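Local coordinates for protein serine protease pet (Escherichia coli, PDB 4OM9) that probably acts as a secreted serine protease, an autotransporter enterotoxin of enteroaggregative Escherichia coli whose passenger domain joins a peptidase domain to a long beta-helix, at residues V68-H72 with G226-G230; V465-N469 with H485-Q491; N587-L593 with I605-V611. All coordinates share one frame; numbering follows the deposited sequence.

Interaction 1 lies in the peptidase domain, while interactions 2 and 3 join successive turns of the beta-helix. In interaction 1, H72 lies beside D101 and S208, placed as in the His-Asp-Ser triad of the PA clan, so this contact probably borders the active site. Its centre is about 54 Å from that of interaction 2 and about 60 Å from that of interaction 3, and the nearest atoms are still about 40 and 48 Å away. Interactions 2 and 3 are neighbours, with centres about 14 Å apart. They touch where K490 NZ of the loop 485-491 comes within 3.4 Å of D590 O.

Interaction 1: residues V68-H72 with G226-G230; sequences VTVAH and GTTHG
The imidazoles of H72 and H229 form an offset edge-to-face pair: an edge of H72 is turned toward the face of H229, with ring centroids 5.7 Å apart and planes inclined at 62°. At the edge of the H72 ring, near its plane, lies a backbone oxygen, H229 O, 3.4 Å from H72 CE1. H229 in turn uses ND1 to bind the carboxylate of D101, which also receives the backbone N of H72. With S208 touching H72, the group is consistent with the His-Asp-Ser triad of PA-clan peptidases, and H229 probably belongs to its second shell, since a histidine can offer a ring face to H72 and ND1 to D101.

Farther back, T227 spans the gap between the strands. Its first torsion (52°) sets OG1 between backbone N and carbonyl carbon, and T227 OG1 donates to T69 O at 2.9 Å, meeting that oxygen from 68° above the carbonyl plane. T227 CG2 faces V68 CG1 at only 3.4 Å, a tight fit. V70 CG2 comes within 3.6 Å of T228 O. Threonine thus supplies both a bond and an apolar surface to a buried seam.

Strand 66-70, flanked by strand 102-107, and strand 221-232, which pairs with strand 239-244 and has a classic beta bulge at H229-G230, belong to different antiparallel sheets, consistent with the two barrels of a chymotrypsin-like fold meeting here.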
loop_
_atom_site.group_PDB
_atom_site.type_symbol
_atom_site.label_atom_id
_atom_site.label_comp_id
_atom_site.label_asym_id
_atom_site.label_seq_id
_atom_site.Cartn_x
_atom_site.Cartn_y
_atom_site.Cartn_z
ATOM N N VAL A 68 -30.141 -7.514 -18.868
ATOM C CA VAL A 68 -30.711 -6.783 -19.985
ATOM C C VAL A 68 -29.764 -6.863 -21.169
ATOM O O VAL A 68 -28.537 -6.800 -21.015
ATOM C CB VAL A 68 -30.978 -5.313 -19.606
ATOM C CG1 VAL A 68 -31.323 -4.512 -20.815
ATOM C CG2 VAL A 68 -32.131 -5.232 -18.643
ATOM N N THR A 69 -30.335 -7.031 -22.350
ATOM C CA THR A 69 -29.554 -7.114 -23.557
ATOM C C THR A 69 -30.405 -6.657 -24.767
ATOM O O THR A 69 -31.303 -5.827 -24.645
ATOM C CB THR A 69 -29.004 -8.547 -23.746
ATOM O OG1 THR A 69 -28.104 -8.586 -24.857
ATOM C CG2 THR A 69 -30.149 -9.611 -23.929
ATOM N N VAL A 70 -30.108 -7.174 -25.940
ATOM C CA VAL A 70 -30.903 -6.819 -27.084
ATOM C C VAL A 70 -31.572 -8.104 -27.573
ATOM O O VAL A 70 -31.096 -9.201 -27.241
ATOM C CB VAL A 70 -30.024 -6.116 -28.141
ATOM C CG1 VAL A 70 -29.995 -6.858 -29.454
ATOM C CG2 VAL A 70 -30.454 -4.682 -28.268
ATOM N N ALA A 71 -32.698 -7.965 -28.281
ATOM C CA ALA A 71 -33.559 -9.105 -28.641
ATOM C C ALA A 71 -32.974 -9.988 -29.735
ATOM O O ALA A 71 -33.024 -11.215 -29.625
ATOM C CB ALA A 71 -34.973 -8.615 -29.072
ATOM N N HIS A 72 -32.421 -9.382 -30.786
ATOM C CA HIS A 72 -31.913 -10.170 -31.910
ATOM C C HIS A 72 -30.537 -10.761 -31.594
ATOM O O HIS A 72 -29.852 -11.279 -32.479
ATOM C CB HIS A 72 -31.877 -9.333 -33.203
ATOM C CG HIS A 72 -30.715 -8.388 -33.311
ATOM N ND1 HIS A 72 -30.643 -7.207 -32.606
ATOM C CD2 HIS A 72 -29.604 -8.433 -34.085
ATOM C CE1 HIS A 72 -29.525 -6.571 -32.923
ATOM N NE2 HIS A 72 -28.879 -7.295 -33.818
ATOM N N GLY A 226 -29.181 2.085 -21.818
ATOM C CA GLY A 226 -29.846 1.064 -22.603
ATOM C C GLY A 226 -28.826 0.051 -23.084
ATOM O O GLY A 226 -27.777 -0.106 -22.466
ATOM N N THR A 227 -29.130 -0.605 -24.203
ATOM C CA THR A 227 -28.314 -1.696 -24.717
ATOM C C THR A 227 -28.084 -1.508 -26.205
ATOM O O THR A 227 -28.962 -1.012 -26.939
ATOM C CB THR A 227 -28.972 -3.081 -24.458
ATOM O OG1 THR A 227 -30.318 -3.077 -24.947
ATOM C CG2 THR A 227 -29.017 -3.349 -22.996
ATOM N N THR A 228 -26.911 -1.915 -26.660
ATOM C CA THR A 228 -26.487 -1.575 -28.010
ATOM C C THR A 228 -27.238 -2.337 -29.099
ATOM O O THR A 228 -27.198 -3.565 -29.152
ATOM C CB THR A 228 -25.000 -1.817 -28.162
ATOM O OG1 THR A 228 -24.319 -1.015 -27.200
ATOM C CG2 THR A 228 -24.527 -1.458 -29.556
ATOM N N HIS A 229 -27.883 -1.587 -29.989
ATOM C CA HIS A 229 -28.744 -2.165 -31.035
ATOM C C HIS A 229 -28.078 -2.367 -32.393
ATOM O O HIS A 229 -28.252 -3.410 -33.018
ATOM C CB HIS A 229 -29.979 -1.305 -31.249
ATOM C CG HIS A 229 -30.790 -1.721 -32.434
ATOM N ND1 HIS A 229 -31.693 -2.763 -32.391
ATOM C CD2 HIS A 229 -30.828 -1.249 -33.702
ATOM C CE1 HIS A 229 -32.251 -2.913 -33.574
ATOM N NE2 HIS A 229 -31.744 -2.005 -34.393
ATOM N N GLY A 230 -27.357 -1.360 -32.877
ATOM C CA GLY A 230 -26.696 -1.475 -34.172
ATOM C C GLY A 230 -25.925 -0.247 -34.606
ATOM O O GLY A 230 -25.855 0.731 -33.869
#

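Interaction 2: residues V465-N469 with H485-Q491; sequences VNNQN and HHLDTKQ
The ring of H485 reaches from one turn of the parallel beta-helix to the backbone of the turn before it, where V465 ends its strand and the chain bends into a loop. With CG anti to the backbone N (chi1 -180°), H485 ND1 is carried to V465 O and donates a short bond of 2.7 Å, the oxygen lying in the ring plane at its edge. NE2 bonds to A494 O, so both ring nitrogens are tied to backbone oxygens and the ring's rotation is fixed; two carbonyl partners would probably favour the doubly protonated, cationic form available to histidine.

N467 crosses H485 at about a right angle, yet its amide plane is only 10° from that of the ring. N467 OD1 comes within 3.2 Å of H485 CE1 and is buried without a hydrogen-bond partner.

L487 packs against the bend, its CD1 3.7 Å from N467 O. Farther along the two loops, extended glutamines cross with their amide planes 52° apart: Q468 NE2 makes a straight but weak bond of 3.3 Å to Q491 OE1. Within 465-469 the amide of N467 is anchored by its other end, N467 ND2 donating almost linearly to N469 O at 2.8 Å.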
loop_
_atom_site.group_PDB
_atom_site.type_symbol
_atom_site.label_atom_id
_atom_site.label_comp_id
_atom_site.label_asym_id
_atom_site.label_seq_id
_atom_site.Cartn_x
_atom_site.Cartn_y
_atom_site.Cartn_z
ATOM N N VAL A 465 -0.424 -18.018 9.121
ATOM C CA VAL A 465 -0.191 -18.311 7.715
ATOM C C VAL A 465 1.142 -18.984 7.608
ATOM O O VAL A 465 2.167 -18.356 7.852
ATOM C CB VAL A 465 -0.183 -17.054 6.836
ATOM C CG1 VAL A 465 -0.032 -17.446 5.373
ATOM C CG2 VAL A 465 -1.428 -16.225 7.079
ATOM N N ASN A 466 1.146 -20.264 7.268
ATOM C CA ASN A 466 2.386 -21.025 7.346
ATOM C C ASN A 466 2.766 -21.690 6.037
ATOM O O ASN A 466 3.184 -22.831 6.009
ATOM C CB ASN A 466 2.308 -22.062 8.478
ATOM C CG ASN A 466 1.149 -22.984 8.341
ATOM O OD1 ASN A 466 0.413 -22.917 7.350
ATOM N ND2 ASN A 466 0.961 -23.873 9.328
ATOM N N ASN A 467 2.637 -20.945 4.950
ATOM C CA ASN A 467 3.231 -21.347 3.686
ATOM C C ASN A 467 4.718 -21.724 3.797
ATOM O O ASN A 467 5.489 -21.120 4.569
ATOM C CB ASN A 467 3.070 -20.224 2.676
ATOM C CG ASN A 467 3.646 -18.929 3.177
ATOM O OD1 ASN A 467 3.157 -18.367 4.159
ATOM N ND2 ASN A 467 4.699 -18.438 2.506
ATOM N N GLN A 468 5.118 -22.717 3.010
ATOM C CA GLN A 468 6.491 -23.194 3.010
ATOM C C GLN A 468 7.229 -22.732 1.755
ATOM O O GLN A 468 8.438 -22.929 1.610
ATOM C CB GLN A 468 6.520 -24.715 3.118
ATOM C CG GLN A 468 5.850 -25.251 4.377
ATOM C CD GLN A 468 5.991 -26.758 4.516
ATOM O OE1 GLN A 468 5.053 -27.509 4.248
ATOM N NE2 GLN A 468 7.170 -27.208 4.934
ATOM N N ASN A 469 6.483 -22.125 0.841
ATOM C CA ASN A 469 7.062 -21.607 -0.377
ATOM C C ASN A 469 6.602 -20.192 -0.571
ATOM O O ASN A 469 5.761 -19.702 0.187
ATOM C CB ASN A 469 6.668 -22.449 -1.586
ATOM C CG ASN A 469 6.693 -23.932 -1.296
ATOM O OD1 ASN A 469 5.654 -24.608 -1.350
ATOM N ND2 ASN A 469 7.881 -24.455 -0.991
ATOM N N HIS A 485 3.604 -16.090 11.337
ATOM C CA HIS A 485 4.177 -16.900 10.266
ATOM C C HIS A 485 5.262 -17.800 10.896
ATOM O O HIS A 485 6.437 -17.490 10.811
ATOM C CB HIS A 485 4.726 -15.978 9.170
ATOM C CG HIS A 485 5.344 -16.679 8.002
ATOM N ND1 HIS A 485 4.754 -17.749 7.369
ATOM C CD2 HIS A 485 6.485 -16.428 7.320
ATOM C CE1 HIS A 485 5.508 -18.137 6.360
ATOM N NE2 HIS A 485 6.566 -17.351 6.306
ATOM N N HIS A 486 4.842 -18.882 11.567
ATOM C CA HIS A 486 5.738 -19.793 12.298
ATOM C C HIS A 486 5.953 -21.128 11.590
ATOM O O HIS A 486 4.998 -21.790 11.170
ATOM C CB HIS A 486 5.190 -20.094 13.688
ATOM C CG HIS A 486 5.023 -18.892 14.563
ATOM N ND1 HIS A 486 4.498 -18.973 15.828
ATOM C CD2 HIS A 486 5.327 -17.586 14.350
ATOM C CE1 HIS A 486 4.488 -17.763 16.377
ATOM N NE2 HIS A 486 4.980 -16.908 15.500
ATOM N N LEU A 487 7.205 -21.541 11.476
ATOM C CA LEU A 487 7.495 -22.884 10.992
ATOM C C LEU A 487 8.383 -23.593 12.001
ATOM O O LEU A 487 9.086 -22.941 12.770
ATOM C CB LEU A 487 8.133 -22.842 9.609
ATOM C CG LEU A 487 7.084 -22.667 8.506
ATOM C CD1 LEU A 487 7.723 -22.494 7.165
ATOM C CD2 LEU A 487 6.195 -23.888 8.488
ATOM N N ASP A 488 8.320 -24.925 12.010
ATOM C CA ASP A 488 9.004 -25.739 13.015
ATOM C C ASP A 488 10.505 -25.792 12.809
ATOM O O ASP A 488 11.275 -25.979 13.754
ATOM C CB ASP A 488 8.451 -27.167 13.012
ATOM C CG ASP A 488 7.169 -27.293 13.800
ATOM O OD1 ASP A 488 6.839 -26.344 14.542
ATOM O OD2 ASP A 488 6.498 -28.345 13.691
ATOM N N THR A 489 10.899 -25.654 11.552
ATOM C CA THR A 489 12.290 -25.708 11.147
ATOM C C THR A 489 12.623 -24.496 10.262
ATOM O O THR A 489 11.795 -24.043 9.457
ATOM C CB THR A 489 12.580 -27.044 10.424
ATOM O OG1 THR A 489 13.326 -27.899 11.301
ATOM C CG2 THR A 489 13.365 -26.850 9.148
ATOM N N LYS A 490 13.822 -23.955 10.455
ATOM C CA LYS A 490 14.302 -22.812 9.700
ATOM C C LYS A 490 14.232 -23.093 8.206
ATOM O O LYS A 490 14.891 -24.012 7.717
ATOM C CB LYS A 490 15.743 -22.479 10.118
ATOM C CG LYS A 490 16.293 -21.165 9.591
ATOM C CD LYS A 490 17.778 -21.057 9.953
ATOM C CE LYS A 490 18.309 -19.645 9.777
ATOM N NZ LYS A 490 17.693 -18.924 8.633
ATOM N N GLN A 491 13.415 -22.309 7.499
ATOM C CA GLN A 491 13.177 -22.484 6.063
ATOM C C GLN A 491 13.234 -21.130 5.343
ATOM O O GLN A 491 12.280 -20.352 5.385
ATOM C CB GLN A 491 11.814 -23.166 5.808
ATOM C CG GLN A 491 11.748 -24.621 6.240
ATOM C CD GLN A 491 10.316 -25.155 6.311
ATOM O OE1 GLN A 491 9.492 -24.882 5.436
ATOM N NE2 GLN A 491 10.017 -25.917 7.365
#

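Interaction 3: residues N587-L593 with I605-V611; sequences NIEDSSL and IQAKNSV
S610 turns its hydroxyl against the backbone of S591 because chi1 of -70° sets OG beside its own backbone N and anti to the carbonyl carbon. S610 OG accepts S591 N at 3.1 Å and donates at 2.7 Å to K608 O, which also takes D590 N, so this small polar side chain stitches the two bends together. D590 and N609 both have positive phi (50° and 41°), a left-handed conformation that aspartate and asparagine tolerate better than most residues, and their side chains meet: N609 ND2 donates to D590 OD1 at 2.7 Å, on the anti side of the carboxylate.

Such bends, repeated from turn to turn, join the strands of a parallel beta-helix. Before the bend, strand 585-589 pairs in parallel with 599-608, I588 N bonding to Q606 O and I588 O receiving K608 N; past it S591 O takes V611 N and V611 O takes L593 N at 2.7 Å. I588 CG1 packs on A607 CB at 3.9 Å on the buried face, where I612 also touches both. L593 CD2 and I605 CD1 meet tip to tip at 4.0 Å. On the other face E589 and K608 run side by side, long chains of opposite charge that suit the outward side of neighbouring strands; K608 NZ lies 2.7 Å from E589 OE2, approaching from above the carboxylate plane, a salt bridge.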
loop_
_atom_site.group_PDB
_atom_site.type_symbol
_atom_site.label_atom_id
_atom_site.label_comp_id
_atom_site.label_asym_id
_atom_site.label_seq_id
_atom_site.Cartn_x
_atom_site.Cartn_y
_atom_site.Cartn_z
ATOM N N ASN A 587 7.749 -9.474 16.239
ATOM C CA ASN A 587 8.841 -10.324 16.694
ATOM C C ASN A 587 9.340 -11.257 15.579
ATOM O O ASN A 587 8.539 -11.941 14.931
ATOM C CB ASN A 587 8.405 -11.139 17.911
ATOM C CG ASN A 587 9.510 -12.060 18.428
ATOM O OD1 ASN A 587 10.526 -11.603 18.972
ATOM N ND2 ASN A 587 9.315 -13.367 18.255
ATOM N N ILE A 588 10.656 -11.281 15.356
ATOM C CA ILE A 588 11.277 -12.217 14.405
ATOM C C ILE A 588 12.296 -13.091 15.096
ATOM O O ILE A 588 13.139 -12.588 15.828
ATOM C CB ILE A 588 12.061 -11.530 13.263
ATOM C CG1 ILE A 588 12.135 -10.019 13.454
ATOM C CG2 ILE A 588 11.621 -11.997 11.872
ATOM C CD1 ILE A 588 12.795 -9.335 12.270
ATOM N N GLU A 589 12.263 -14.384 14.811
ATOM C CA GLU A 589 13.293 -15.279 15.293
ATOM C C GLU A 589 13.882 -16.073 14.129
ATOM O O GLU A 589 13.151 -16.627 13.317
ATOM C CB GLU A 589 12.733 -16.198 16.384
ATOM C CG GLU A 589 12.111 -15.397 17.515
ATOM C CD GLU A 589 11.790 -16.198 18.756
ATOM O OE1 GLU A 589 11.713 -17.450 18.703
ATOM O OE2 GLU A 589 11.609 -15.544 19.800
ATOM N N ASP A 590 15.208 -16.056 14.027
ATOM C CA ASP A 590 15.938 -16.868 13.056
ATOM C C ASP A 590 15.449 -16.797 11.597
ATOM O O ASP A 590 15.432 -17.808 10.889
ATOM C CB ASP A 590 15.923 -18.313 13.535
ATOM C CG ASP A 590 16.366 -18.435 14.993
ATOM O OD1 ASP A 590 17.596 -18.406 15.258
ATOM O OD2 ASP A 590 15.480 -18.523 15.874
ATOM N N SER A 591 15.085 -15.607 11.137
ATOM C CA SER A 591 14.669 -15.476 9.747
ATOM C C SER A 591 14.939 -14.067 9.243
ATOM O O SER A 591 15.824 -13.381 9.749
ATOM C CB SER A 591 13.183 -15.842 9.588
ATOM O OG SER A 591 12.864 -16.115 8.229
ATOM N N SER A 592 14.198 -13.611 8.243
ATOM C CA SER A 592 14.463 -12.258 7.814
ATOM C C SER A 592 13.199 -11.467 7.532
ATOM O O SER A 592 12.171 -11.989 7.093
ATOM C CB SER A 592 15.399 -12.250 6.597
ATOM O OG SER A 592 14.803 -12.830 5.459
ATOM N N LEU A 593 13.292 -10.187 7.838
ATOM C CA LEU A 593 12.235 -9.250 7.561
ATOM C C LEU A 593 12.731 -8.278 6.496
ATOM O O LEU A 593 13.774 -7.659 6.663
ATOM C CB LEU A 593 11.829 -8.518 8.832
ATOM C CG LEU A 593 10.828 -7.386 8.677
ATOM C CD1 LEU A 593 9.529 -7.896 8.097
ATOM C CD2 LEU A 593 10.599 -6.741 10.013
ATOM N N ILE A 605 10.025 -3.177 16.400
ATOM C CA ILE A 605 10.569 -4.460 16.004
ATOM C C ILE A 605 11.436 -5.072 17.108
ATOM O O ILE A 605 12.325 -4.408 17.634
ATOM C CB ILE A 605 11.409 -4.337 14.728
ATOM C CG1 ILE A 605 10.595 -3.739 13.578
ATOM C CG2 ILE A 605 11.985 -5.689 14.340
ATOM C CD1 ILE A 605 11.404 -3.610 12.290
ATOM N N GLN A 606 11.148 -6.319 17.470
ATOM C CA GLN A 606 12.051 -7.116 18.296
ATOM C C GLN A 606 12.642 -8.203 17.402
ATOM O O GLN A 606 11.902 -8.927 16.740
ATOM C CB GLN A 606 11.337 -7.737 19.507
ATOM C CG GLN A 606 10.635 -6.751 20.449
ATOM C CD GLN A 606 9.329 -6.178 19.878
ATOM O OE1 GLN A 606 8.486 -6.907 19.335
ATOM N NE2 GLN A 606 9.163 -4.863 19.998
ATOM N N ALA A 607 13.969 -8.303 17.354
ATOM C CA ALA A 607 14.602 -9.247 16.434
ATOM C C ALA A 607 15.623 -10.110 17.140
ATOM O O ALA A 607 16.420 -9.626 17.945
ATOM C CB ALA A 607 15.246 -8.515 15.260
ATOM N N LYS A 608 15.602 -11.396 16.834
ATOM C CA LYS A 608 16.557 -12.317 17.411
ATOM C C LYS A 608 17.172 -13.163 16.311
ATOM O O LYS A 608 16.450 -13.802 15.544
ATOM C CB LYS A 608 15.884 -13.200 18.465
ATOM C CG LYS A 608 16.803 -14.215 19.118
ATOM C CD LYS A 608 16.002 -15.286 19.853
ATOM C CE LYS A 608 15.160 -14.736 21.032
ATOM N NZ LYS A 608 13.784 -14.237 20.631
ATOM N N ASN A 609 18.504 -13.151 16.244
ATOM C CA ASN A 609 19.250 -13.897 15.231
ATOM C C ASN A 609 18.590 -13.807 13.848
ATOM O O ASN A 609 18.417 -14.806 13.157
ATOM C CB ASN A 609 19.393 -15.362 15.649
ATOM C CG ASN A 609 20.305 -16.149 14.719
ATOM O OD1 ASN A 609 21.377 -15.666 14.329
ATOM N ND2 ASN A 609 19.865 -17.351 14.328
ATOM N N SER A 610 18.208 -12.595 13.472
ATOM C CA SER A 610 17.444 -12.377 12.269
ATOM C C SER A 610 18.011 -11.225 11.429
ATOM O O SER A 610 18.742 -10.366 11.927
ATOM C CB SER A 610 15.980 -12.091 12.624
ATOM O OG SER A 610 15.321 -13.239 13.118
ATOM N N VAL A 611 17.658 -11.227 10.152
ATOM C CA VAL A 611 18.086 -10.201 9.219
ATOM C C VAL A 611 16.934 -9.253 8.886
ATOM O O VAL A 611 15.821 -9.687 8.589
ATOM C CB VAL A 611 18.655 -10.837 7.933
ATOM C CG1 VAL A 611 18.784 -9.812 6.835
ATOM C CG2 VAL A 611 20.021 -11.454 8.228
#